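Local coordinates for protein purine nucleosidase, (IunH-1) (Sulfolobus solfataricus, PDB 3T8J) that is a nucleosidase-family protein with an alpha/beta fold that holds a bound sodium ion, at residues 4-9 with 16-21; 117-122 with 239-244; 31-36 with 45-50. One frame throughout, in Å; residues are numbered along the deposited sequence.

Contact 1: residues 4-9 with 16-21; sequences FIIDCD and LSLYLL. With NA (sodium ion), chain B.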
ATOM      1  N   PHE A   4     -12.047  25.895 -26.855  1.00 22.44           N
ATOM      2  CA  PHE A   4     -11.191  24.885 -26.234  1.00 21.47           C
ATOM      3  C   PHE A   4      -9.918  25.464 -25.614  1.00 20.61           C
ATOM      4  O   PHE A   4      -9.264  26.356 -26.184  1.00 21.07           O
ATOM      5  CB  PHE A   4     -10.688  23.882 -27.290  1.00 21.42           C
ATOM      6  CG  PHE A   4     -11.616  22.726 -27.556  1.00 20.99           C
ATOM      7  CD1 PHE A   4     -12.818  22.909 -28.214  1.00 22.14           C
ATOM      8  CD2 PHE A   4     -11.277  21.430 -27.182  1.00 22.47           C
ATOM      9  CE1 PHE A   4     -13.678  21.818 -28.460  1.00 25.38           C
ATOM     10  CE2 PHE A   4     -12.110  20.353 -27.442  1.00 25.22           C
ATOM     11  CZ  PHE A   4     -13.309  20.551 -28.097  1.00 24.46           C
ATOM     12  N   ILE A   5      -9.515  24.884 -24.492  1.00 19.13           N
ATOM     13  CA  ILE A   5      -8.110  24.908 -24.043  1.00 19.55           C
ATOM     14  C   ILE A   5      -7.505  23.568 -24.409  1.00 18.93           C
ATOM     15  O   ILE A   5      -8.126  22.518 -24.211  1.00 20.10           O
ATOM     16  CB  ILE A   5      -7.999  25.082 -22.524  1.00 19.78           C
ATOM     17  CG1 ILE A   5      -8.497  26.444 -22.109  1.00 20.37           C
ATOM     18  CG2 ILE A   5      -6.555  24.813 -22.036  1.00 21.29           C
ATOM     19  CD1 ILE A   5      -8.506  26.671 -20.568  1.00 23.97           C
ATOM     20  N   ILE A   6      -6.269  23.589 -24.945  1.00 18.99           N
ATOM     21  CA  ILE A   6      -5.534  22.348 -25.174  1.00 20.18           C
ATOM     22  C   ILE A   6      -4.339  22.324 -24.228  1.00 19.95           C
ATOM     23  O   ILE A   6      -3.575  23.275 -24.169  1.00 20.08           O
ATOM     24  CB  ILE A   6      -5.123  22.169 -26.683  1.00 21.11           C
ATOM     25  CG1 ILE A   6      -4.442  20.814 -26.920  1.00 20.94           C
ATOM     26  CG2 ILE A   6      -4.271  23.308 -27.199  1.00 22.67           C
ATOM     27  CD1 ILE A   6      -4.191  20.524 -28.422  1.00 22.78           C
ATOM     28  N   ASP A   7      -4.209  21.231 -23.477  1.00 19.69           N
ATOM     29  CA  ASP A   7      -3.174  21.051 -22.453  1.00 19.93           C
ATOM     30  C   ASP A   7      -2.172  20.019 -22.955  1.00 20.53           C
ATOM     31  O   ASP A   7      -2.530  18.871 -23.212  1.00 20.99           O
ATOM     32  CB  ASP A   7      -3.833  20.630 -21.129  1.00 19.81           C
ATOM     33  CG  ASP A   7      -2.857  20.621 -19.946  1.00 23.24           C
ATOM     34  OD1 ASP A   7      -2.392  21.692 -19.475  1.00 22.70           O
ATOM     35  OD2 ASP A   7      -2.519  19.501 -19.465  1.00 26.77           O
ATOM     36  N   CYS A   8      -0.923  20.473 -23.099  1.00 20.05           N
ATOM     37  CA  CYS A   8       0.135  19.788 -23.863  1.00 20.48           C
ATOM     38  C   CYS A   8       1.437  19.557 -23.073  1.00 20.30           C
ATOM     39  O   CYS A   8       2.015  20.501 -22.519  1.00 20.69           O
ATOM     40  CB  CYS A   8       0.515  20.641 -25.084  1.00 21.46           C
ATOM     41  SG  CYS A   8      -0.803  20.892 -26.249  1.00 23.87           S
ATOM     42  N   ASP A   9       1.928  18.306 -23.088  1.00 20.33           N
ATOM     43  CA  ASP A   9       3.330  17.971 -22.773  1.00 20.59           C
ATOM     44  C   ASP A   9       4.032  17.816 -24.119  1.00 21.65           C
ATOM     45  O   ASP A   9       4.308  16.726 -24.585  1.00 22.42           O
ATOM     46  CB  ASP A   9       3.493  16.733 -21.853  1.00 19.45           C
ATOM     47  CG  ASP A   9       2.853  15.432 -22.385  1.00 20.72           C
ATOM     48  OD1 ASP A   9       3.355  14.339 -22.025  1.00 20.16           O
ATOM     49  OD2 ASP A   9       1.812  15.452 -23.097  1.00 22.15           O
ATOM     50  N   LEU A  16       0.027  17.961 -33.728  1.00 25.43           N
ATOM     51  CA  LEU A  16      -1.001  17.595 -34.706  1.00 26.41           C
ATOM     52  C   LEU A  16      -2.433  17.810 -34.184  1.00 25.98           C
ATOM     53  O   LEU A  16      -3.310  18.195 -34.943  1.00 26.64           O
ATOM     54  CB  LEU A  16      -0.815  16.158 -35.187  1.00 28.65           C
ATOM     55  CG  LEU A  16      -1.420  15.870 -36.558  1.00 30.79           C
ATOM     56  CD1 LEU A  16      -0.548  16.472 -37.672  1.00 33.45           C
ATOM     57  CD2 LEU A  16      -1.595  14.373 -36.787  1.00 31.81           C
ATOM     58  N   SER A  17      -2.635  17.587 -32.894  1.00 24.00           N
ATOM     59  CA  SER A  17      -3.960  17.819 -32.274  1.00 23.35           C
ATOM     60  C   SER A  17      -4.338  19.325 -32.297  1.00 23.45           C
ATOM     61  O   SER A  17      -5.496  19.686 -32.615  1.00 23.97           O
ATOM     62  CB  SER A  17      -3.960  17.290 -30.837  1.00 22.64           C
ATOM     63  OG  SER A  17      -3.870  15.870 -30.820  1.00 23.32           O
ATOM     64  N   LEU A  18      -3.393  20.191 -31.936  1.00 23.07           N
ATOM     65  CA  LEU A  18      -3.590  21.637 -32.030  1.00 23.20           C
ATOM     66  C   LEU A  18      -4.009  21.982 -33.460  1.00 24.14           C
ATOM     67  O   LEU A  18      -4.978  22.729 -33.694  1.00 24.06           O
ATOM     68  CB  LEU A  18      -2.299  22.369 -31.646  1.00 23.47           C
ATOM     69  CG  LEU A  18      -2.295  23.878 -31.882  1.00 23.51           C
ATOM     70  CD1 LEU A  18      -3.306  24.621 -31.020  1.00 25.94           C
ATOM     71  CD2 LEU A  18      -0.885  24.425 -31.646  1.00 25.32           C
ATOM     72  N   TYR A  19      -3.266  21.453 -34.433  1.00 24.83           N
ATOM     73  CA  TYR A  19      -3.551  21.747 -35.840  1.00 27.02           C
ATOM     74  C   TYR A  19      -4.924  21.213 -36.285  1.00 27.71           C
ATOM     75  O   TYR A  19      -5.607  21.867 -37.072  1.00 29.10           O
ATOM     76  CB  TYR A  19      -2.433  21.254 -36.746  1.00 27.63           C
ATOM     77  CG  TYR A  19      -1.122  22.005 -36.645  1.00 28.41           C
ATOM     78  CD1 TYR A  19      -0.980  23.177 -35.896  1.00 26.72           C
ATOM     79  CD2 TYR A  19      -0.017  21.568 -37.341  1.00 30.60           C
ATOM     80  CE1 TYR A  19       0.233  23.872 -35.845  1.00 27.78           C
ATOM     81  CE2 TYR A  19       1.200  22.259 -37.292  1.00 31.69           C
ATOM     82  CZ  TYR A  19       1.318  23.409 -36.555  1.00 29.08           C
ATOM     83  OH  TYR A  19       2.530  24.078 -36.522  1.00 30.44           O
ATOM     84  N   LEU A  20      -5.337  20.042 -35.794  1.00 26.36           N
ATOM     85  CA  LEU A  20      -6.646  19.485 -36.138  0.50 27.88           C
ATOM     86  C   LEU A  20      -7.738  20.458 -35.690  1.00 27.56           C
ATOM     87  O   LEU A  20      -8.685  20.716 -36.435  1.00 29.00           O
ATOM     88  CB  LEU A  20      -6.834  18.094 -35.508  0.50 27.83           C
ATOM     89  CG  LEU A  20      -7.909  17.137 -36.040  0.50 29.32           C
ATOM     90  CD1 LEU A  20      -7.769  16.877 -37.536  0.50 32.21           C
ATOM     91  CD2 LEU A  20      -7.899  15.808 -35.266  0.50 29.77           C
ATOM     92  N   LEU A  21      -7.599  21.001 -34.476  1.00 26.11           N
ATOM     93  CA  LEU A  21      -8.604  21.958 -33.985  1.00 26.01           C
ATOM     94  C   LEU A  21      -8.603  23.210 -34.876  1.00 26.35           C
ATOM     95  O   LEU A  21      -9.655  23.671 -35.334  1.00 29.20           O
ATOM     96  CB  LEU A  21      -8.366  22.357 -32.512  1.00 25.01           C
ATOM     97  CG  LEU A  21      -8.541  21.294 -31.429  1.00 24.61           C
ATOM     98  CD1 LEU A  21      -8.066  21.864 -30.078  1.00 24.99           C
ATOM     99  CD2 LEU A  21      -9.998  20.820 -31.342  1.00 27.16           C
TER
HETATM  100 NA    NA B 401       0.025  15.373 -24.512  1.00 24.44          NA
HETATM  101  O   HOH W   1       1.142  13.787 -25.847  1.00 21.68           O
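I6 reaches from strand 4-8 onto the backbone of helix 16-21, its CD1 lying 3.6 Å from L18 N. The same methyl is 4.0 Å from S17 CB and also meets L21 CD1, so one carbon touches three helical residues, L21 most loosely. It gets there because the isoleucine chain is fully extended, with CG1 anti to the backbone N (chi1 -176°) and CD1 continuing outward (chi2 172°). The second branch, CG2, meets L18 CD1 at 4.2 Å, and the two side chains cross at about a right angle. Further toward the start of the strand, L21 CD1 rests 4.3 Å from F4 CB while L21 CD2 lies over one face of the F4 ring. No hydrogen bond joins the two segments. The hydroxyl of S17 turns back to its own helix and bonds D13 O, and it is CB that faces I6 CD1. Strand and helix run nearly antiparallel, at 168°, with their axes 9.9 Å apart at closest approach. On the strand's sheet neighbours, L119 and V31 also touch I6, and T242 of helix 237-246 packs on L21. Just past the strand end, D9 OD2 binds the sodium ion at 2.3 Å; D14, I121 O, S122 OG and a water complete the five ligands. D9 OD1 accepts a hydrogen bond from N37 N, which helps to fix the carboxylate. The packing belongs to a beta-alpha-beta unit of strand 3-8, helix 12-23 and strand 27-33, with a metal site at the C-terminal end of its first strand.

Contact 2: residues 117-122 with 239-244; sequences EFLAIS and AITTAI. With NA (sodium ion), chain B.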
ATOM      1  N   GLU A 117     -14.407  23.892 -23.293  1.00 22.34           N
ATOM      2  CA  GLU A 117     -14.047  22.500 -23.334  1.00 20.90           C
ATOM      3  C   GLU A 117     -12.551  22.374 -23.100  1.00 21.71           C
ATOM      4  O   GLU A 117     -11.779  23.237 -23.521  1.00 22.26           O
ATOM      5  CB  GLU A 117     -14.466  21.867 -24.660  1.00 22.36           C
ATOM      6  CG  GLU A 117     -16.014  21.980 -24.873  1.00 23.95           C
ATOM      7  CD  GLU A 117     -16.494  21.320 -26.155  1.00 25.95           C
ATOM      8  OE1 GLU A 117     -16.312  20.090 -26.286  1.00 26.73           O
ATOM      9  OE2 GLU A 117     -17.095  22.030 -27.025  1.00 28.58           O
ATOM     10  N   PHE A 118     -12.158  21.312 -22.426  1.00 20.36           N
ATOM     11  CA  PHE A 118     -10.750  21.101 -22.047  1.00 19.30           C
ATOM     12  C   PHE A 118     -10.231  19.825 -22.692  1.00 20.30           C
ATOM     13  O   PHE A 118     -10.723  18.735 -22.411  1.00 20.73           O
ATOM     14  CB  PHE A 118     -10.624  21.022 -20.509  1.00 19.50           C
ATOM     15  CG  PHE A 118      -9.235  21.153 -19.989  1.00 20.01           C
ATOM     16  CD1 PHE A 118      -8.757  22.379 -19.542  1.00 21.21           C
ATOM     17  CD2 PHE A 118      -8.408  20.044 -19.896  1.00 20.76           C
ATOM     18  CE1 PHE A 118      -7.449  22.504 -19.062  1.00 22.07           C
ATOM     19  CE2 PHE A 118      -7.089  20.162 -19.413  1.00 21.32           C
ATOM     20  CZ  PHE A 118      -6.630  21.408 -18.975  1.00 20.73           C
ATOM     21  N   LEU A 119      -9.221  19.961 -23.565  1.00 19.84           N
ATOM     22  CA  LEU A 119      -8.637  18.812 -24.250  1.00 19.76           C
ATOM     23  C   LEU A 119      -7.383  18.395 -23.469  1.00 19.64           C
ATOM     24  O   LEU A 119      -6.307  19.002 -23.596  1.00 20.00           O
ATOM     25  CB  LEU A 119      -8.360  19.171 -25.710  1.00 20.76           C
ATOM     26  CG  LEU A 119      -7.754  18.083 -26.584  1.00 21.85           C
ATOM     27  CD1 LEU A 119      -8.607  16.812 -26.640  1.00 22.12           C
ATOM     28  CD2 LEU A 119      -7.500  18.619 -28.005  1.00 22.44           C
ATOM     29  N   ALA A 120      -7.589  17.395 -22.606  1.00 19.18           N
ATOM     30  CA  ALA A 120      -6.602  16.876 -21.671  1.00 18.68           C
ATOM     31  C   ALA A 120      -5.886  15.701 -22.317  1.00 19.54           C
ATOM     32  O   ALA A 120      -6.194  14.530 -22.043  1.00 20.10           O
ATOM     33  CB  ALA A 120      -7.294  16.438 -20.356  1.00 19.48           C
ATOM     34  N   ILE A 121      -4.898  16.027 -23.152  1.00 18.84           N
ATOM     35  CA  ILE A 121      -4.106  15.013 -23.877  1.00 19.31           C
ATOM     36  C   ILE A 121      -2.737  14.754 -23.243  1.00 19.49           C
ATOM     37  O   ILE A 121      -1.841  14.227 -23.888  1.00 20.37           O
ATOM     38  CB  ILE A 121      -3.975  15.352 -25.388  1.00 20.19           C
ATOM     39  CG1 ILE A 121      -3.517  16.795 -25.629  1.00 19.99           C
ATOM     40  CG2 ILE A 121      -5.326  15.120 -26.094  1.00 21.34           C
ATOM     41  CD1 ILE A 121      -3.026  17.079 -27.080  1.00 23.55           C
ATOM     42  N   SER A 122      -2.593  15.130 -21.983  1.00 18.28           N
ATOM     43  CA  SER A 122      -1.330  15.116 -21.247  1.00 18.48           C
ATOM     44  C   SER A 122      -1.559  14.762 -19.781  1.00 17.96           C
ATOM     45  O   SER A 122      -2.728  14.641 -19.332  1.00 17.28           O
ATOM     46  CB  SER A 122      -0.697  16.515 -21.364  1.00 19.91           C
ATOM     47  OG  SER A 122      -0.681  16.948 -22.737  1.00 20.64           O
ATOM     48  N   ALA A 239      -4.360  12.566 -31.375  1.00 22.31           N
ATOM     49  CA  ALA A 239      -5.095  12.974 -32.558  1.00 23.97           C
ATOM     50  C   ALA A 239      -6.442  12.254 -32.683  1.00 24.42           C
ATOM     51  O   ALA A 239      -7.417  12.846 -33.141  1.00 25.64           O
ATOM     52  CB  ALA A 239      -4.222  12.780 -33.829  1.00 25.65           C
ATOM     53  N   ILE A 240      -6.507  10.993 -32.248  1.00 23.89           N
ATOM     54  CA  ILE A 240      -7.788  10.285 -32.177  1.00 24.40           C
ATOM     55  C   ILE A 240      -8.721  10.927 -31.147  1.00 24.02           C
ATOM     56  O   ILE A 240      -9.923  11.126 -31.423  1.00 24.44           O
ATOM     57  CB  ILE A 240      -7.595   8.777 -31.908  1.00 24.38           C
ATOM     58  CG1 ILE A 240      -7.050   8.078 -33.149  1.00 26.90           C
ATOM     59  CG2 ILE A 240      -8.938   8.118 -31.510  1.00 25.63           C
ATOM     60  CD1 ILE A 240      -6.570   6.612 -32.906  1.00 27.41           C
ATOM     61  N   THR A 241      -8.183  11.262 -29.969  1.00 21.81           N
ATOM     62  CA  THR A 241      -8.975  11.917 -28.933  1.00 21.92           C
ATOM     63  C   THR A 241      -9.562  13.222 -29.479  1.00 22.39           C
ATOM     64  O   THR A 241     -10.741  13.513 -29.309  1.00 23.25           O
ATOM     65  CB  THR A 241      -8.132  12.202 -27.681  1.00 19.68           C
ATOM     66  OG1 THR A 241      -7.583  10.958 -27.196  1.00 21.53           O
ATOM     67  CG2 THR A 241      -8.967  12.887 -26.576  1.00 21.29           C
ATOM     68  N   THR A 242      -8.714  13.998 -30.136  1.00 22.84           N
ATOM     69  CA  THR A 242      -9.098  15.284 -30.718  1.00 22.87           C
ATOM     70  C   THR A 242     -10.149  15.124 -31.826  1.00 24.62           C
ATOM     71  O   THR A 242     -11.114  15.889 -31.912  1.00 25.83           O
ATOM     72  CB  THR A 242      -7.846  16.021 -31.263  1.00 22.37           C
ATOM     73  OG1 THR A 242      -6.860  16.132 -30.219  1.00 21.90           O
ATOM     74  CG2 THR A 242      -8.189  17.420 -31.761  1.00 22.68           C
ATOM     75  N   ALA A 243      -9.949  14.126 -32.679  1.00 25.14           N
ATOM     76  CA  ALA A 243     -10.884  13.854 -33.778  1.00 26.01           C
ATOM     77  C   ALA A 243     -12.265  13.513 -33.227  1.00 27.12           C
ATOM     78  O   ALA A 243     -13.269  13.964 -33.771  1.00 27.98           O
ATOM     79  CB  ALA A 243     -10.352  12.731 -34.706  1.00 26.93           C
ATOM     80  N   ILE A 244     -12.311  12.718 -32.160  1.00 26.13           N
ATOM     81  CA  ILE A 244     -13.590  12.363 -31.520  1.00 26.88           C
ATOM     82  C   ILE A 244     -14.207  13.616 -30.874  1.00 27.04           C
ATOM     83  O   ILE A 244     -15.436  13.825 -30.924  1.00 28.49           O
ATOM     84  CB  ILE A 244     -13.393  11.238 -30.481  1.00 26.34           C
ATOM     85  CG1 ILE A 244     -13.067   9.920 -31.173  1.00 27.62           C
ATOM     86  CG2 ILE A 244     -14.625  11.080 -29.582  1.00 26.75           C
ATOM     87  CD1 ILE A 244     -12.504   8.886 -30.202  1.00 25.86           C
TER
HETATM   88 NA    NA B 401       0.025  15.373 -24.512  1.00 24.44          NA
HETATM   89  O   HOH W   1       1.142  13.787 -25.847  1.00 21.68           O
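With CG anti to the backbone N (chi1 -180°), L119 extends from strand 117-120 and sets its two methyls against neighbouring threonines of helix 239-244. In T241 and T242, OG1 lies beside the backbone N (chi1 -58° and -54°), which puts each CG2 anti to that N, while each OG1 turns back along the helix. L119 CD1 meets T241 CG2 at 3.9 Å. CD2 lies against T242, 3.4 Å from OG1 and 4.0 Å from CG2, the leucine and threonine side chains crossing at about a right angle. I121 adds its CG2, 4.3 Å from T241 CG2, so that this methyl is shared by two residues of the segment 117-122. No hydrogen bond crosses the contact: the buried hydroxyls bond to helix carbonyls one turn earlier, T241 OG1 to P237 O and T242 OG1 to D238 O. T242 OG1 also has a weak bond to S17 OG in helix 12-23, while L20 of that helix packs against T242. Beyond the strand, I121 O and S122 OG bind the sodium ion at 2.3 Å and 2.5 Å. D9, D14 and a water supply its other ligands. I121 thus serves both the packing, through CG2, and the metal, through O, at the C-terminal end of a strand in a parallel alpha/beta sheet.

Contact 3: residues 31-36 with 45-50; sequences VTIVEG and KNALWA
A47 is the one residue of 45-50 that touches the segment 31-36, its CB making the close approaches to two side chains. I33 comes closer, its CD1 3.7 Å from A47 CB; V31 adds CG1 at 4.1 Å from the same atom. The two strand methyls also touch one another, I33 CD1 lying 4.0 Å from V31 CG1, so the three carbons form a nearly equilateral triangle. Both meet the alanine methyl from ahead of its bond to CA, I33 CD1 more nearly in line with that bond and V31 CG1 more from one side. V31 and I33 are alternate residues of strand 31-33, and both point their side chains toward the helix. In I33, CG1 stands anti to the carbonyl carbon (chi1 -49°), and a second bend (chi2 -65°) carries CD1 to the alanine. V31 places CG1 anti to its backbone N (chi1 179°). The contact is wholly apolar and small, burying 77 Å² over both sides, with the V31 and A47 CA atoms 7.6 Å apart. It belongs to the second beta-alpha-beta unit of the chain, in which strand 27-33 leads through helix 40-53 to strand 60-62, its parallel neighbour in the sheet. Around these three residues, V31 is backed by C8 of strand 3-8, while I33 packs on V60 and T10. V60 also touches L48, the residue after A47, so strand 60-62 touches both the strand and the helix. On the helix, N46 ND2 bonds to T10 O and G82 O.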
ATOM      1  N   VAL A  31      -3.240  27.562 -25.034  1.00 19.96           N
ATOM      2  CA  VAL A  31      -2.470  26.346 -24.896  1.00 20.11           C
ATOM      3  C   VAL A  31      -1.790  26.381 -23.522  1.00 20.28           C
ATOM      4  O   VAL A  31      -1.222  27.386 -23.145  1.00 21.79           O
ATOM      5  CB  VAL A  31      -1.387  26.240 -25.982  1.00 20.11           C
ATOM      6  CG1 VAL A  31      -0.561  24.933 -25.789  1.00 21.69           C
ATOM      7  CG2 VAL A  31      -1.961  26.320 -27.376  1.00 21.19           C
ATOM      8  N   THR A  32      -1.948  25.314 -22.745  1.00 19.28           N
ATOM      9  CA  THR A  32      -1.362  25.200 -21.397  1.00 20.07           C
ATOM     10  C   THR A  32      -0.303  24.086 -21.459  1.00 20.23           C
ATOM     11  O   THR A  32      -0.483  23.119 -22.218  1.00 20.76           O
ATOM     12  CB  THR A  32      -2.454  24.942 -20.315  1.00 20.26           C
ATOM     13  OG1 THR A  32      -3.256  23.813 -20.675  1.00 22.50           O
ATOM     14  CG2 THR A  32      -3.339  26.217 -20.141  1.00 19.84           C
ATOM     15  N   ILE A  33       0.820  24.261 -20.753  1.00 19.29           N
ATOM     16  CA  ILE A  33       1.940  23.306 -20.813  1.00 19.03           C
ATOM     17  C   ILE A  33       2.126  22.606 -19.485  1.00 18.26           C
ATOM     18  O   ILE A  33       2.120  23.256 -18.436  1.00 18.52           O
ATOM     19  CB  ILE A  33       3.267  24.020 -21.195  1.00 19.39           C
ATOM     20  CG1 ILE A  33       3.085  24.917 -22.430  1.00 21.43           C
ATOM     21  CG2 ILE A  33       4.397  22.979 -21.454  1.00 19.53           C
ATOM     22  CD1 ILE A  33       2.749  24.151 -23.711  1.00 21.28           C
ATOM     23  N   VAL A  34       2.352  21.294 -19.549  1.00 18.05           N
ATOM     24  CA  VAL A  34       2.503  20.449 -18.361  1.00 17.46           C
ATOM     25  C   VAL A  34       3.713  19.514 -18.532  1.00 17.78           C
ATOM     26  O   VAL A  34       4.050  19.152 -19.667  1.00 18.42           O
ATOM     27  CB  VAL A  34       1.192  19.662 -18.082  1.00 17.40           C
ATOM     28  CG1 VAL A  34       0.935  18.603 -19.165  1.00 18.50           C
ATOM     29  CG2 VAL A  34       1.193  19.019 -16.661  1.00 18.66           C
ATOM     30  N   GLU A  35       4.296  19.083 -17.427  1.00 18.24           N
ATOM     31  CA  GLU A  35       5.373  18.072 -17.470  1.00 18.40           C
ATOM     32  C   GLU A  35       4.897  16.798 -18.164  1.00 18.36           C
ATOM     33  O   GLU A  35       3.692  16.432 -18.080  1.00 17.91           O
ATOM     34  CB  GLU A  35       5.886  17.751 -16.039  1.00 18.50           C
ATOM     35  CG  GLU A  35       5.075  16.728 -15.248  1.00 17.79           C
ATOM     36  CD  GLU A  35       3.776  17.248 -14.639  1.00 19.16           C
ATOM     37  OE1 GLU A  35       3.609  18.480 -14.526  1.00 19.92           O
ATOM     38  OE2 GLU A  35       2.944  16.382 -14.229  1.00 18.79           O
ATOM     39  N   GLY A  36       5.814  16.091 -18.802  1.00 19.33           N
ATOM     40  CA  GLY A  36       5.515  14.778 -19.366  1.00 19.10           C
ATOM     41  C   GLY A  36       6.576  14.311 -20.353  1.00 20.48           C
ATOM     42  O   GLY A  36       7.666  13.954 -19.958  1.00 21.37           O
ATOM     43  N   LYS A  45       8.629  25.840 -25.783  1.00 22.91           N
ATOM     44  CA  LYS A  45       9.115  26.320 -27.060  1.00 24.14           C
ATOM     45  C   LYS A  45       8.465  25.620 -28.256  1.00 23.18           C
ATOM     46  O   LYS A  45       8.168  26.256 -29.263  1.00 24.82           O
ATOM     47  CB  LYS A  45      10.652  26.212 -27.133  1.00 24.38           C
ATOM     48  CG  LYS A  45      11.413  27.016 -26.048  1.00 25.42           C
ATOM     49  CD  LYS A  45      11.128  28.493 -26.029  1.00 27.95           C
ATOM     50  CE  LYS A  45      11.981  29.250 -24.978  1.00 30.42           C
ATOM     51  NZ  LYS A  45      13.451  29.350 -25.329  1.00 33.10           N
ATOM     52  N   ASN A  46       8.179  24.330 -28.109  1.00 23.45           N
ATOM     53  CA  ASN A  46       7.505  23.569 -29.164  1.00 22.68           C
ATOM     54  C   ASN A  46       6.128  24.156 -29.469  1.00 22.67           C
ATOM     55  O   ASN A  46       5.746  24.293 -30.634  1.00 23.37           O
ATOM     56  CB  ASN A  46       7.320  22.093 -28.774  1.00 21.81           C
ATOM     57  CG  ASN A  46       8.589  21.256 -28.890  1.00 24.30           C
ATOM     58  OD1 ASN A  46       9.625  21.680 -29.433  1.00 24.94           O
ATOM     59  ND2 ASN A  46       8.493  20.014 -28.411  1.00 24.89           N
ATOM     60  N   ALA A  47       5.397  24.506 -28.423  1.00 22.39           N
ATOM     61  CA  ALA A  47       4.059  25.046 -28.630  1.00 21.84           C
ATOM     62  C   ALA A  47       4.069  26.425 -29.312  1.00 22.30           C
ATOM     63  O   ALA A  47       3.292  26.695 -30.223  1.00 23.24           O
ATOM     64  CB  ALA A  47       3.299  25.099 -27.277  1.00 20.46           C
ATOM     65  N   LEU A  48       4.963  27.300 -28.862  1.00 23.60           N
ATOM     66  CA  LEU A  48       5.137  28.622 -29.445  1.00 24.12           C
ATOM     67  C   LEU A  48       5.542  28.543 -30.915  1.00 25.32           C
ATOM     68  O   LEU A  48       4.975  29.206 -31.767  1.00 25.58           O
ATOM     69  CB  LEU A  48       6.174  29.414 -28.650  1.00 24.35           C
ATOM     70  CG  LEU A  48       5.766  29.810 -27.219  1.00 24.08           C
ATOM     71  CD1 LEU A  48       7.023  30.110 -26.399  1.00 26.30           C
ATOM     72  CD2 LEU A  48       4.797  30.991 -27.199  1.00 24.75           C
ATOM     73  N   TRP A  49       6.526  27.690 -31.203  1.00 25.35           N
ATOM     74  CA  TRP A  49       6.941  27.440 -32.565  1.00 27.13           C
ATOM     75  C   TRP A  49       5.792  26.897 -33.419  1.00 26.38           C
ATOM     76  O   TRP A  49       5.604  27.353 -34.533  1.00 27.48           O
ATOM     77  CB  TRP A  49       8.127  26.479 -32.597  1.00 27.91           C
ATOM     78  CG  TRP A  49       8.597  26.136 -33.979  1.00 30.61           C
ATOM     79  CD1 TRP A  49       9.509  26.820 -34.728  1.00 32.08           C
ATOM     80  CD2 TRP A  49       8.165  25.037 -34.779  1.00 31.50           C
ATOM     81  NE1 TRP A  49       9.685  26.208 -35.946  1.00 34.27           N
ATOM     82  CE2 TRP A  49       8.880  25.108 -36.006  1.00 32.54           C
ATOM     83  CE3 TRP A  49       7.269  23.989 -34.577  1.00 31.89           C
ATOM     84  CZ2 TRP A  49       8.690  24.199 -37.024  1.00 35.89           C
ATOM     85  CZ3 TRP A  49       7.081  23.069 -35.605  1.00 35.42           C
ATOM     86  CH2 TRP A  49       7.796  23.186 -36.808  1.00 34.95           C
ATOM     87  N   ALA A  50       5.025  25.942 -32.902  1.00 25.77           N
ATOM     88  CA  ALA A  50       3.898  25.375 -33.643  1.00 24.87           C
ATOM     89  C   ALA A  50       2.875  26.444 -34.050  1.00 25.16           C
ATOM     90  O   ALA A  50       2.406  26.464 -35.192  1.00 25.82           O
ATOM     91  CB  ALA A  50       3.222  24.274 -32.818  1.00 24.75           C
TER

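Overall arrangement
From the N terminus, contact 1 closes a short loop between strand 3-8 and helix 12-23, and contact 3 closes the next between strand 27-33 and helix 40-53. Contact 2 then spans 116 residues, from strand 116-120 to helix 237-246. The three follow in series, without crossing or nesting. Their strands are adjacent in one parallel region of the sheet, in the order 27-33, 3-8, 116-120. Contacts 1 and 2 meet through I5 O with L119 N and share the sodium ion. Contacts 1 and 3 join through D7 with T32 and Y19 with A50; contacts 2 and 3 touch where S122 packs on V34.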